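Local coordinates for hydrogenase maturation factor (Thermoanaerobacter tengcongensis, PDB 3VTH), which probably transfers the carbamoyl group of carbamoyl phosphate, with ATP, to the C-terminal cysteine of HypE during [NiFe]-hydrogenase maturation, at residues F558-F569 with P649-E658; F600-V610 with K666-H674. All blocks are in the same frame, centred on the assembly; numbering follows the deposited sequence.

Interaction 1 (F558-F569 with P649-E658); sequences FIFDNISFYKNF and PELILRQIYE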
loop_
_atom_site.group_PDB
_atom_site.type_symbol
_atom_site.label_atom_id
_atom_site.label_comp_id
_atom_site.label_asym_id
_atom_site.label_seq_id
_atom_site.Cartn_x
_atom_site.Cartn_y
_atom_site.Cartn_z
ATOM N N PHE A 558 -31.503 0.885 9.121
ATOM C CA PHE A 558 -31.605 2.294 8.694
ATOM C C PHE A 558 -33.060 2.767 8.582
ATOM O O PHE A 558 -33.339 3.967 8.750
ATOM C CB PHE A 558 -30.853 2.534 7.372
ATOM C CG PHE A 558 -29.391 2.880 7.552
ATOM C CD1 PHE A 558 -28.892 4.106 7.117
ATOM C CD2 PHE A 558 -28.526 2.004 8.206
ATOM C CE1 PHE A 558 -27.528 4.444 7.294
ATOM C CE2 PHE A 558 -27.175 2.327 8.384
ATOM C CZ PHE A 558 -26.681 3.564 7.930
ATOM N N ILE A 559 -33.971 1.826 8.314
ATOM C CA ILE A 559 -35.389 2.166 8.117
ATOM C C ILE A 559 -36.303 1.710 9.257
ATOM O O ILE A 559 -37.525 1.781 9.122
ATOM C CB ILE A 559 -35.938 1.613 6.766
ATOM C CG1 ILE A 559 -35.979 0.071 6.759
ATOM C CG2 ILE A 559 -35.132 2.195 5.609
ATOM C CD1 ILE A 559 -36.782 -0.557 5.582
ATOM N N PHE A 560 -35.715 1.266 10.376
ATOM C CA PHE A 560 -36.462 0.581 11.453
ATOM C C PHE A 560 -37.723 1.304 11.940
ATOM O O PHE A 560 -38.739 0.665 12.250
ATOM C CB PHE A 560 -35.543 0.252 12.641
ATOM C CG PHE A 560 -35.339 1.402 13.606
ATOM C CD1 PHE A 560 -35.963 1.392 14.857
ATOM C CD2 PHE A 560 -34.543 2.497 13.260
ATOM C CE1 PHE A 560 -35.783 2.455 15.757
ATOM C CE2 PHE A 560 -34.353 3.569 14.160
ATOM C CZ PHE A 560 -34.967 3.544 15.402
ATOM N N ASP A 561 -37.664 2.629 12.015
ATOM C CA ASP A 561 -38.790 3.391 12.581
ATOM C C ASP A 561 -39.733 3.946 11.515
ATOM O O ASP A 561 -40.558 4.806 11.806
ATOM C CB ASP A 561 -38.272 4.532 13.467
ATOM C CG ASP A 561 -37.309 5.448 12.734
ATOM O OD1 ASP A 561 -37.071 5.234 11.527
ATOM O OD2 ASP A 561 -36.780 6.381 13.366
ATOM N N ASN A 562 -39.589 3.470 10.279
ATOM C CA ASN A 562 -40.458 3.912 9.184
ATOM C C ASN A 562 -40.676 2.768 8.192
ATOM O O ASN A 562 -40.732 2.968 6.981
ATOM C CB ASN A 562 -39.860 5.167 8.519
ATOM C CG ASN A 562 -40.805 5.816 7.507
ATOM O OD1 ASN A 562 -40.360 6.399 6.513
ATOM N ND2 ASN A 562 -42.105 5.710 7.753
ATOM N N ILE A 563 -40.815 1.567 8.745
ATOM C CA ILE A 563 -40.943 0.310 7.998
ATOM C C ILE A 563 -42.031 0.286 6.904
ATOM O O ILE A 563 -41.767 -0.138 5.771
ATOM C CB ILE A 563 -41.142 -0.885 9.000
ATOM C CG1 ILE A 563 -39.807 -1.262 9.665
ATOM C CG2 ILE A 563 -41.863 -2.094 8.348
ATOM C CD1 ILE A 563 -38.751 -1.895 8.751
ATOM N N SER A 564 -43.239 0.737 7.241
ATOM C CA SER A 564 -44.366 0.677 6.308
ATOM C C SER A 564 -44.120 1.448 5.006
ATOM O O SER A 564 -44.761 1.180 3.987
ATOM C CB SER A 564 -45.669 1.139 6.983
ATOM O OG SER A 564 -45.570 2.478 7.439
ATOM N N PHE A 565 -43.181 2.393 5.043
ATOM C CA PHE A 565 -42.842 3.205 3.875
ATOM C C PHE A 565 -42.141 2.386 2.780
ATOM O O PHE A 565 -42.258 2.701 1.596
ATOM C CB PHE A 565 -41.937 4.376 4.301
ATOM C CG PHE A 565 -41.735 5.410 3.226
ATOM C CD1 PHE A 565 -42.521 6.561 3.202
ATOM C CD2 PHE A 565 -40.759 5.233 2.238
ATOM C CE1 PHE A 565 -42.346 7.525 2.203
ATOM C CE2 PHE A 565 -40.575 6.183 1.230
ATOM C CZ PHE A 565 -41.370 7.334 1.215
ATOM N N TYR A 566 -41.407 1.348 3.183
ATOM C CA TYR A 566 -40.558 0.584 2.263
ATOM C C TYR A 566 -41.142 -0.807 1.959
ATOM O O TYR A 566 -40.431 -1.817 1.974
ATOM C CB TYR A 566 -39.138 0.473 2.847
ATOM C CG TYR A 566 -38.484 1.817 3.163
ATOM C CD1 TYR A 566 -37.646 2.442 2.227
ATOM C CD2 TYR A 566 -38.697 2.454 4.387
ATOM C CE1 TYR A 566 -37.048 3.666 2.499
ATOM C CE2 TYR A 566 -38.105 3.681 4.673
ATOM C CZ TYR A 566 -37.278 4.276 3.728
ATOM O OH TYR A 566 -36.685 5.482 3.990
ATOM N N LYS A 567 -42.441 -0.842 1.674
ATOM C CA LYS A 567 -43.193 -2.092 1.512
ATOM C C LYS A 567 -42.532 -3.143 0.616
ATOM O O LYS A 567 -42.346 -4.279 1.045
ATOM C CB LYS A 567 -44.620 -1.791 1.030
ATOM C CG LYS A 567 -45.468 -3.014 0.657
ATOM C CD LYS A 567 -46.871 -2.575 0.182
ATOM C CE LYS A 567 -47.767 -3.754 -0.205
ATOM N NZ LYS A 567 -47.436 -4.321 -1.546
ATOM N N ASN A 568 -42.198 -2.760 -0.621
ATOM C CA ASN A 568 -41.654 -3.684 -1.625
ATOM C C ASN A 568 -40.344 -4.327 -1.163
ATOM O O ASN A 568 -40.142 -5.533 -1.346
ATOM C CB ASN A 568 -41.424 -2.958 -2.960
ATOM C CG ASN A 568 -41.229 -3.914 -4.127
ATOM O OD1 ASN A 568 -42.165 -4.594 -4.549
ATOM N ND2 ASN A 568 -40.022 -3.954 -4.672
ATOM N N PHE A 569 -39.456 -3.513 -0.585
ATOM C CA PHE A 569 -38.232 -4.019 0.014
ATOM C C PHE A 569 -38.498 -4.970 1.192
ATOM O O PHE A 569 -37.965 -6.080 1.219
ATOM C CB PHE A 569 -37.300 -2.875 0.459
ATOM C CG PHE A 569 -36.115 -3.348 1.242
ATOM C CD1 PHE A 569 -35.026 -3.933 0.594
ATOM C CD2 PHE A 569 -36.093 -3.234 2.632
ATOM C CE1 PHE A 569 -33.927 -4.401 1.310
ATOM C CE2 PHE A 569 -34.987 -3.682 3.367
ATOM C CZ PHE A 569 -33.904 -4.277 2.703
ATOM N N PRO A 649 -29.838 9.972 7.702
ATOM C CA PRO A 649 -29.764 9.246 6.443
ATOM C C PRO A 649 -31.086 8.630 5.992
ATOM O O PRO A 649 -31.274 8.449 4.795
ATOM C CB PRO A 649 -28.724 8.157 6.727
ATOM C CG PRO A 649 -28.722 7.997 8.168
ATOM C CD PRO A 649 -28.971 9.361 8.725
ATOM N N GLU A 650 -31.997 8.331 6.923
ATOM C CA GLU A 650 -33.271 7.721 6.529
ATOM C C GLU A 650 -34.136 8.641 5.649
ATOM O O GLU A 650 -34.857 8.160 4.787
ATOM C CB GLU A 650 -34.065 7.212 7.738
ATOM C CG GLU A 650 -35.288 6.341 7.363
ATOM C CD GLU A 650 -36.575 7.149 7.078
ATOM O OE1 GLU A 650 -36.778 8.211 7.709
ATOM O OE2 GLU A 650 -37.391 6.710 6.225
ATOM N N LEU A 651 -34.066 9.955 5.883
ATOM C CA LEU A 651 -34.805 10.934 5.063
ATOM C C LEU A 651 -34.358 10.939 3.593
ATOM O O LEU A 651 -35.160 11.185 2.676
ATOM C CB LEU A 651 -34.665 12.334 5.672
ATOM C CG LEU A 651 -35.227 12.484 7.095
ATOM C CD1 LEU A 651 -34.998 13.890 7.643
ATOM C CD2 LEU A 651 -36.722 12.122 7.108
ATOM N N ILE A 652 -33.075 10.669 3.390
ATOM C CA ILE A 652 -32.487 10.526 2.071
ATOM C C ILE A 652 -32.897 9.171 1.483
ATOM O O ILE A 652 -33.258 9.089 0.305
ATOM C CB ILE A 652 -30.937 10.664 2.150
ATOM C CG1 ILE A 652 -30.569 12.100 2.531
ATOM C CG2 ILE A 652 -30.256 10.268 0.822
ATOM C CD1 ILE A 652 -29.189 12.251 3.079
ATOM N N LEU A 653 -32.873 8.122 2.317
ATOM C CA LEU A 653 -33.320 6.790 1.876
ATOM C C LEU A 653 -34.779 6.804 1.399
ATOM O O LEU A 653 -35.123 6.081 0.471
ATOM C CB LEU A 653 -33.115 5.718 2.961
ATOM C CG LEU A 653 -31.680 5.350 3.364
ATOM C CD1 LEU A 653 -31.704 4.319 4.495
ATOM C CD2 LEU A 653 -30.881 4.815 2.174
ATOM N N ARG A 654 -35.624 7.629 2.017
ATOM C CA ARG A 654 -37.020 7.792 1.545
ATOM C C ARG A 654 -37.115 8.221 0.095
ATOM O O ARG A 654 -37.912 7.668 -0.653
ATOM C CB ARG A 654 -37.764 8.831 2.365
ATOM C CG ARG A 654 -38.266 8.293 3.650
ATOM C CD ARG A 654 -39.204 9.251 4.338
ATOM N NE ARG A 654 -39.046 9.094 5.779
ATOM C CZ ARG A 654 -39.668 9.827 6.692
ATOM N NH1 ARG A 654 -40.510 10.777 6.318
ATOM N NH2 ARG A 654 -39.444 9.602 7.979
ATOM N N GLN A 655 -36.314 9.217 -0.287
ATOM C CA GLN A 655 -36.309 9.741 -1.664
ATOM C C GLN A 655 -35.699 8.728 -2.646
ATOM O O GLN A 655 -36.157 8.600 -3.777
ATOM C CB GLN A 655 -35.552 11.073 -1.733
ATOM C CG GLN A 655 -36.173 12.231 -0.900
ATOM C CD GLN A 655 -35.147 13.293 -0.571
ATOM O OE1 GLN A 655 -34.610 13.337 0.548
ATOM N NE2 GLN A 655 -34.808 14.102 -1.555
ATOM N N ILE A 656 -34.658 8.026 -2.206
ATOM C CA ILE A 656 -34.034 6.967 -3.004
ATOM C C ILE A 656 -35.024 5.851 -3.333
ATOM O O ILE A 656 -35.129 5.440 -4.498
ATOM C CB ILE A 656 -32.810 6.378 -2.288
ATOM C CG1 ILE A 656 -31.639 7.355 -2.384
ATOM C CG2 ILE A 656 -32.421 5.020 -2.900
ATOM C CD1 ILE A 656 -30.480 7.037 -1.441
ATOM N N TYR A 657 -35.734 5.368 -2.314
ATOM C CA TYR A 657 -36.765 4.346 -2.501
ATOM C C TYR A 657 -37.920 4.845 -3.376
ATOM O O TYR A 657 -38.482 4.080 -4.169
ATOM C CB TYR A 657 -37.271 3.822 -1.147
ATOM C CG TYR A 657 -38.409 2.820 -1.229
ATOM C CD1 TYR A 657 -38.170 1.455 -1.436
ATOM C CD2 TYR A 657 -39.725 3.237 -1.090
ATOM C CE1 TYR A 657 -39.238 0.526 -1.497
ATOM C CE2 TYR A 657 -40.789 2.337 -1.153
ATOM C CZ TYR A 657 -40.545 0.983 -1.361
ATOM O OH TYR A 657 -41.644 0.126 -1.436
ATOM N N GLU A 658 -38.276 6.119 -3.230
ATOM C CA GLU A 658 -39.294 6.720 -4.083
ATOM C C GLU A 658 -38.862 6.696 -5.546
ATOM O O GLU A 658 -39.657 6.356 -6.428
ATOM C CB GLU A 658 -39.594 8.159 -3.666
ATOM C CG GLU A 658 -40.505 8.298 -2.467
ATOM C CD GLU A 658 -41.005 9.722 -2.317
ATOM O OE1 GLU A 658 -40.173 10.630 -2.080
ATOM O OE2 GLU A 658 -42.229 9.932 -2.459
#
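Glu-650 OE2 takes two hydrogen bonds, one from each segment. Tyr-566 OH gives the short one, 2.6 Å to Glu-650 OE2. It arrives on the anti side of the carboxylate, tilted from its plane. Arg-654 NE gives the other from the syn side, 2.9 Å from Glu-650 OE2 and nearly straight. Arg-654 NH2 also bonds Glu-650 OE1, at 3.0 Å, making a side-on, two-nitrogen salt bridge between residues one helical turn apart. These bonds hold the carboxylate against rotation, and the arginine is likely to help keep it ionised. The Glu-650 chain reaches this spot because it bends at chi2 (-86°). Its CG packs against Phe-558 O.

The contact belongs to the second subdomain of the Kae1-like carbamoyltransferase region. It joins the end of helix 551-559, the turn after it and the start of helix 567-572 to helix 649-662. Tyr-566 is the N-cap residue of helix 567-572.

Tyr-657 meets this helix start. Its CG stands anti to the backbone N (chi1 176°), which carries the ring out across Tyr-566. The CA of Tyr-566 sits over one face of the Tyr-657 ring, and the Tyr-566 ring turns an edge to the same ring, planes 60° apart. At the edge of the Tyr-657 ring, near its plane, Asn-568 N donates to Tyr-657 OH at 3.0 Å. The Phe-565 ring takes Arg-654 CG over one face, 4.1 Å from CG to the ring centroid, while Glu-658 CG lies at its edge. Phe-565 CD2 and Ile-559 CG2 cover opposite faces of the Tyr-566 ring. Toward the other end, Leu-653 CD1 packs on Phe-558 CB at 3.5 Å, and Pro-649 CG touches Phe-558 CE1. Leu-653 also reaches Leu-607 of helix 597-607.

Interaction 2 (F600-V610 with K666-H674); sequences FFDAVAALIGV and KSYISAKFH. With AP2 (phosphomethylphosphonic acid adenosyl ester), chain H.
Phe-673 drives its ring edge toward two phenylalanine faces of the other helix. Its CG is anti to the backbone N (chi1 167°), which sends the ring across to helix 597-607. Phe-673 CE1 stands over the centre of the Phe-600 ring. Phe-673 CE2 does the same over Phe-601, coming within 3.5 Å of Phe-601 CE2. Both pairs are T-shaped. One face of the Phe-673 ring is covered by Val-604, whose CG2 lies 3.7 Å from the ring centroid.

Phe-601 in turn points an edge at the face of His-674, with planes almost perpendicular at 88°. The histidine is held by ND1, which donates to Ser-670 O at 2.8 Å in the plane of the ring. NE2 is bonded to Asn-706, which also binds the nucleotide analogue AP2. Over the other face of Phe-601, toward its rim, comes the C2 edge of the adenine, with AP2 C2 3.6 Å from Phe-601 CE1. An alanine in place of Phe-601 would probably leave the C2 edge of the adenine without its aromatic neighbour and open a gap beside Phe-673 and His-674.

Further along, Ile-608 CD1 packs on Ile-669 CG2. Lys-666 bends at chi3 and chi4 and lays its CD against Ile-608 O, 3.2 Å away. Its NZ makes a weak bond to the same oxygen, and a water that donates to Gly-609 O accepts a weak bond from Lys-666 NZ.

Gly-609, at positive phi, is the C-prime residue of the Schellman motif ending helix 597-607. Residues 600-607 run nearly antiparallel to 666-674 (158°), and their aromatic cluster backs the adenine side of the AP2 pocket in the Kae1-like domain.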
loop_
_atom_site.group_PDB
_atom_site.type_symbol
_atom_site.label_atom_id
_atom_site.label_comp_id
_atom_site.label_asym_id
_atom_site.label_seq_id
_atom_site.Cartn_x
_atom_site.Cartn_y
_atom_site.Cartn_z
ATOM N N PHE A 600 -24.225 3.361 5.332
ATOM C CA PHE A 600 -25.131 4.177 4.494
ATOM C C PHE A 600 -25.108 3.648 3.052
ATOM O O PHE A 600 -26.172 3.361 2.461
ATOM C CB PHE A 600 -24.745 5.671 4.566
ATOM C CG PHE A 600 -25.826 6.647 4.124
ATOM C CD1 PHE A 600 -27.081 6.224 3.676
ATOM C CD2 PHE A 600 -25.545 8.021 4.112
ATOM C CE1 PHE A 600 -28.062 7.155 3.263
ATOM C CE2 PHE A 600 -26.515 8.955 3.691
ATOM C CZ PHE A 600 -27.778 8.515 3.261
ATOM N N PHE A 601 -23.906 3.484 2.497
ATOM C CA PHE A 601 -23.757 2.879 1.169
ATOM C C PHE A 601 -24.405 1.496 1.087
ATOM O O PHE A 601 -25.128 1.218 0.129
ATOM C CB PHE A 601 -22.280 2.794 0.746
ATOM C CG PHE A 601 -21.816 3.987 -0.047
ATOM C CD1 PHE A 601 -21.509 3.855 -1.404
ATOM C CD2 PHE A 601 -21.686 5.240 0.560
ATOM C CE1 PHE A 601 -21.069 4.967 -2.152
ATOM C CE2 PHE A 601 -21.245 6.355 -0.178
ATOM C CZ PHE A 601 -20.950 6.216 -1.540
ATOM N N ASP A 602 -24.174 0.647 2.094
ATOM C CA ASP A 602 -24.770 -0.709 2.081
ATOM C C ASP A 602 -26.302 -0.661 2.112
ATOM O O ASP A 602 -26.966 -1.444 1.426
ATOM C CB ASP A 602 -24.260 -1.564 3.242
ATOM C CG ASP A 602 -22.815 -2.026 3.050
ATOM O OD1 ASP A 602 -22.262 -1.872 1.935
ATOM O OD2 ASP A 602 -22.233 -2.527 4.036
ATOM N N ALA A 603 -26.854 0.259 2.908
ATOM C CA ALA A 603 -28.316 0.447 2.974
ATOM C C ALA A 603 -28.915 0.818 1.605
ATOM O O ALA A 603 -29.957 0.281 1.185
ATOM C CB ALA A 603 -28.676 1.506 4.034
ATOM N N VAL A 604 -28.274 1.761 0.916
ATOM C CA VAL A 604 -28.691 2.146 -0.442
ATOM C C VAL A 604 -28.610 0.971 -1.407
ATOM O O VAL A 604 -29.563 0.710 -2.153
ATOM C CB VAL A 604 -27.842 3.322 -1.002
ATOM C CG1 VAL A 604 -28.202 3.610 -2.477
ATOM C CG2 VAL A 604 -28.026 4.566 -0.128
ATOM N N ALA A 605 -27.486 0.254 -1.396
ATOM C CA ALA A 605 -27.297 -0.862 -2.341
ATOM C C ALA A 605 -28.390 -1.939 -2.172
ATOM O O ALA A 605 -28.934 -2.446 -3.165
ATOM C CB ALA A 605 -25.910 -1.471 -2.203
ATOM N N ALA A 606 -28.719 -2.247 -0.918
ATOM C CA ALA A 606 -29.759 -3.229 -0.590
ATOM C C ALA A 606 -31.153 -2.750 -1.010
ATOM O O ALA A 606 -31.940 -3.507 -1.572
ATOM C CB ALA A 606 -29.738 -3.548 0.916
ATOM N N LEU A 607 -31.431 -1.476 -0.739
ATOM C CA LEU A 607 -32.737 -0.893 -0.996
ATOM C C LEU A 607 -33.047 -0.825 -2.470
ATOM O O LEU A 607 -34.196 -1.019 -2.863
ATOM C CB LEU A 607 -32.854 0.503 -0.376
ATOM C CG LEU A 607 -33.202 0.495 1.117
ATOM C CD1 LEU A 607 -33.006 1.884 1.726
ATOM C CD2 LEU A 607 -34.647 0.003 1.332
ATOM N N ILE A 608 -32.044 -0.527 -3.292
ATOM C CA ILE A 608 -32.297 -0.484 -4.738
ATOM C C ILE A 608 -31.945 -1.796 -5.443
ATOM O O ILE A 608 -31.871 -1.856 -6.672
ATOM C CB ILE A 608 -31.696 0.769 -5.417
ATOM C CG1 ILE A 608 -30.159 0.714 -5.447
ATOM C CG2 ILE A 608 -32.186 2.041 -4.681
ATOM C CD1 ILE A 608 -29.535 1.827 -6.283
ATOM N N GLY A 609 -31.751 -2.847 -4.655
ATOM C CA GLY A 609 -31.582 -4.187 -5.199
ATOM C C GLY A 609 -30.285 -4.441 -5.947
ATOM O O GLY A 609 -30.249 -5.291 -6.841
ATOM N N VAL A 610 -29.223 -3.752 -5.579
ATOM C CA VAL A 610 -27.910 -4.031 -6.118
ATOM C C VAL A 610 -27.436 -5.392 -5.654
ATOM O O VAL A 610 -27.007 -6.179 -6.418
ATOM C CB VAL A 610 -26.914 -2.948 -5.737
ATOM C CG1 VAL A 610 -25.500 -3.321 -6.074
ATOM C CG2 VAL A 610 -27.256 -1.690 -6.393
ATOM N N LYS A 666 -30.960 2.328 -11.671
ATOM C CA LYS A 666 -30.029 2.231 -10.547
ATOM C C LYS A 666 -28.820 3.161 -10.691
ATOM O O LYS A 666 -28.355 3.738 -9.710
ATOM C CB LYS A 666 -29.544 0.787 -10.381
ATOM C CG LYS A 666 -30.583 -0.173 -9.783
ATOM C CD LYS A 666 -29.886 -1.379 -9.136
ATOM C CE LYS A 666 -30.114 -2.656 -9.913
ATOM N NZ LYS A 666 -31.494 -3.175 -9.659
ATOM N N SER A 667 -28.330 3.290 -11.925
ATOM C CA SER A 667 -27.206 4.162 -12.269
ATOM C C SER A 667 -27.482 5.620 -11.911
ATOM O O SER A 667 -26.624 6.305 -11.357
ATOM C CB SER A 667 -26.879 4.056 -13.770
ATOM O OG SER A 667 -27.987 4.496 -14.549
ATOM N N TYR A 668 -28.685 6.074 -12.240
ATOM C CA TYR A 668 -29.136 7.430 -11.953
ATOM C C TYR A 668 -29.334 7.664 -10.459
ATOM O O TYR A 668 -28.911 8.682 -9.931
ATOM C CB TYR A 668 -30.430 7.696 -12.738
ATOM C CG TYR A 668 -31.016 9.077 -12.570
ATOM C CD1 TYR A 668 -30.387 10.196 -13.119
ATOM C CD2 TYR A 668 -32.214 9.258 -11.891
ATOM C CE1 TYR A 668 -30.934 11.463 -12.988
ATOM C CE2 TYR A 668 -32.775 10.520 -11.760
ATOM C CZ TYR A 668 -32.130 11.623 -12.311
ATOM O OH TYR A 668 -32.690 12.884 -12.175
ATOM N N ILE A 669 -29.958 6.714 -9.772
ATOM C CA ILE A 669 -30.139 6.800 -8.319
ATOM C C ILE A 669 -28.787 6.846 -7.590
ATOM O O ILE A 669 -28.591 7.600 -6.641
ATOM C CB ILE A 669 -30.980 5.616 -7.807
ATOM C CG1 ILE A 669 -32.416 5.715 -8.346
ATOM C CG2 ILE A 669 -30.968 5.562 -6.280
ATOM C CD1 ILE A 669 -33.265 4.495 -8.060
ATOM N N SER A 670 -27.849 6.034 -8.046
ATOM C CA SER A 670 -26.525 6.010 -7.425
ATOM C C SER A 670 -25.839 7.363 -7.581
ATOM O O SER A 670 -25.257 7.884 -6.627
ATOM C CB SER A 670 -25.664 4.916 -8.056
ATOM O OG SER A 670 -24.390 4.897 -7.427
ATOM N N ALA A 671 -25.903 7.924 -8.790
ATOM C CA ALA A 671 -25.309 9.229 -9.048
ATOM C C ALA A 671 -25.913 10.291 -8.117
ATOM O O ALA A 671 -25.187 11.072 -7.508
ATOM C CB ALA A 671 -25.470 9.619 -10.524
ATOM N N LYS A 672 -27.240 10.294 -8.002
ATOM C CA LYS A 672 -27.951 11.240 -7.128
ATOM C C LYS A 672 -27.538 11.066 -5.665
ATOM O O LYS A 672 -27.392 12.047 -4.915
ATOM C CB LYS A 672 -29.464 11.046 -7.262
ATOM C CG LYS A 672 -30.088 11.553 -8.583
ATOM C CD LYS A 672 -31.619 11.359 -8.590
ATOM C CE LYS A 672 -32.347 12.412 -7.759
ATOM N NZ LYS A 672 -33.825 12.258 -7.884
ATOM N N PHE A 673 -27.387 9.819 -5.244
ATOM C CA PHE A 673 -26.928 9.536 -3.885
ATOM C C PHE A 673 -25.495 10.037 -3.643
ATOM O O PHE A 673 -25.238 10.682 -2.616
ATOM C CB PHE A 673 -27.077 8.040 -3.549
ATOM C CG PHE A 673 -26.351 7.623 -2.307
ATOM C CD1 PHE A 673 -26.733 8.115 -1.058
ATOM C CD2 PHE A 673 -25.273 6.743 -2.385
ATOM C CE1 PHE A 673 -26.032 7.746 0.108
ATOM C CE2 PHE A 673 -24.573 6.358 -1.231
ATOM C CZ PHE A 673 -24.952 6.860 0.016
ATOM N N HIS A 674 -24.570 9.743 -4.566
ATOM C CA HIS A 674 -23.169 10.201 -4.430
ATOM C C HIS A 674 -23.137 11.736 -4.328
ATOM O O HIS A 674 -22.458 12.302 -3.469
ATOM C CB HIS A 674 -22.309 9.744 -5.610
ATOM C CG HIS A 674 -21.833 8.323 -5.524
ATOM N ND1 HIS A 674 -22.637 7.246 -5.829
ATOM C CD2 HIS A 674 -20.620 7.807 -5.198
ATOM C CE1 HIS A 674 -21.942 6.127 -5.689
ATOM N NE2 HIS A 674 -20.713 6.440 -5.312
HETATM P PB AP2 H . -13.164 0.548 8.920
HETATM O O1B AP2 H . -14.479 0.824 8.233
HETATM O O2B AP2 H . -12.487 1.719 9.563
HETATM O O3B AP2 H . -13.223 -0.698 9.768
HETATM C C3A AP2 H . -12.097 0.073 7.533
HETATM P PA AP2 H . -11.722 1.404 6.355
HETATM O O1A AP2 H . -10.644 0.740 5.512
HETATM O O2A AP2 H . -11.467 2.768 6.950
HETATM O "O5'" AP2 H . -13.078 1.571 5.487
HETATM C "C5'" AP2 H . -13.430 0.512 4.605
HETATM C "C4'" AP2 H . -14.874 0.763 4.235
HETATM O "O4'" AP2 H . -14.952 1.865 3.330
HETATM C "C3'" AP2 H . -15.498 -0.402 3.493
HETATM O "O3'" AP2 H . -15.883 -1.438 4.402
HETATM C "C2'" AP2 H . -16.663 0.301 2.825
HETATM O "O2'" AP2 H . -17.707 0.390 3.802
HETATM C "C1'" AP2 H . -16.099 1.688 2.488
HETATM N N9 AP2 H . -15.754 1.681 1.037
HETATM C C8 AP2 H . -14.818 0.927 0.410
HETATM N N7 AP2 H . -14.815 1.143 -0.934
HETATM C C5 AP2 H . -15.768 2.059 -1.190
HETATM C C6 AP2 H . -16.302 2.739 -2.397
HETATM N N6 AP2 H . -15.795 2.486 -3.631
HETATM N N1 AP2 H . -17.322 3.622 -2.219
HETATM C C2 AP2 H . -17.832 3.910 -1.001
HETATM N N3 AP2 H . -17.402 3.317 0.134
HETATM C C4 AP2 H . -16.392 2.402 0.101
HETATM O O HOH W 1 -32.541 -6.160 -8.423
#

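Overall arrangement
Interactions 1 and 2 are neighbouring layers of one helical region, their centres 12 Å apart. Their segments alternate along the chain, and helix 666-692 follows helix 649-662 in the chain. Helix 597-607 is the shared middle: Pro-649 CB touches Phe-600 CZ at 3.6 Å, and, just past the helix end, Ile-656 CG2 meets Ile-608 CG2 at 3.5 Å. Phe-569 CE1 also packs on Ala-606 O. Interaction 2 is the layer at the nucleotide, since Phe-601 lies in the AP2 pocket; its side chain is about 14 Å from the bound iron. Interaction 1 stands behind it, with the side chain of Phe-558 about 10 Å from AP2.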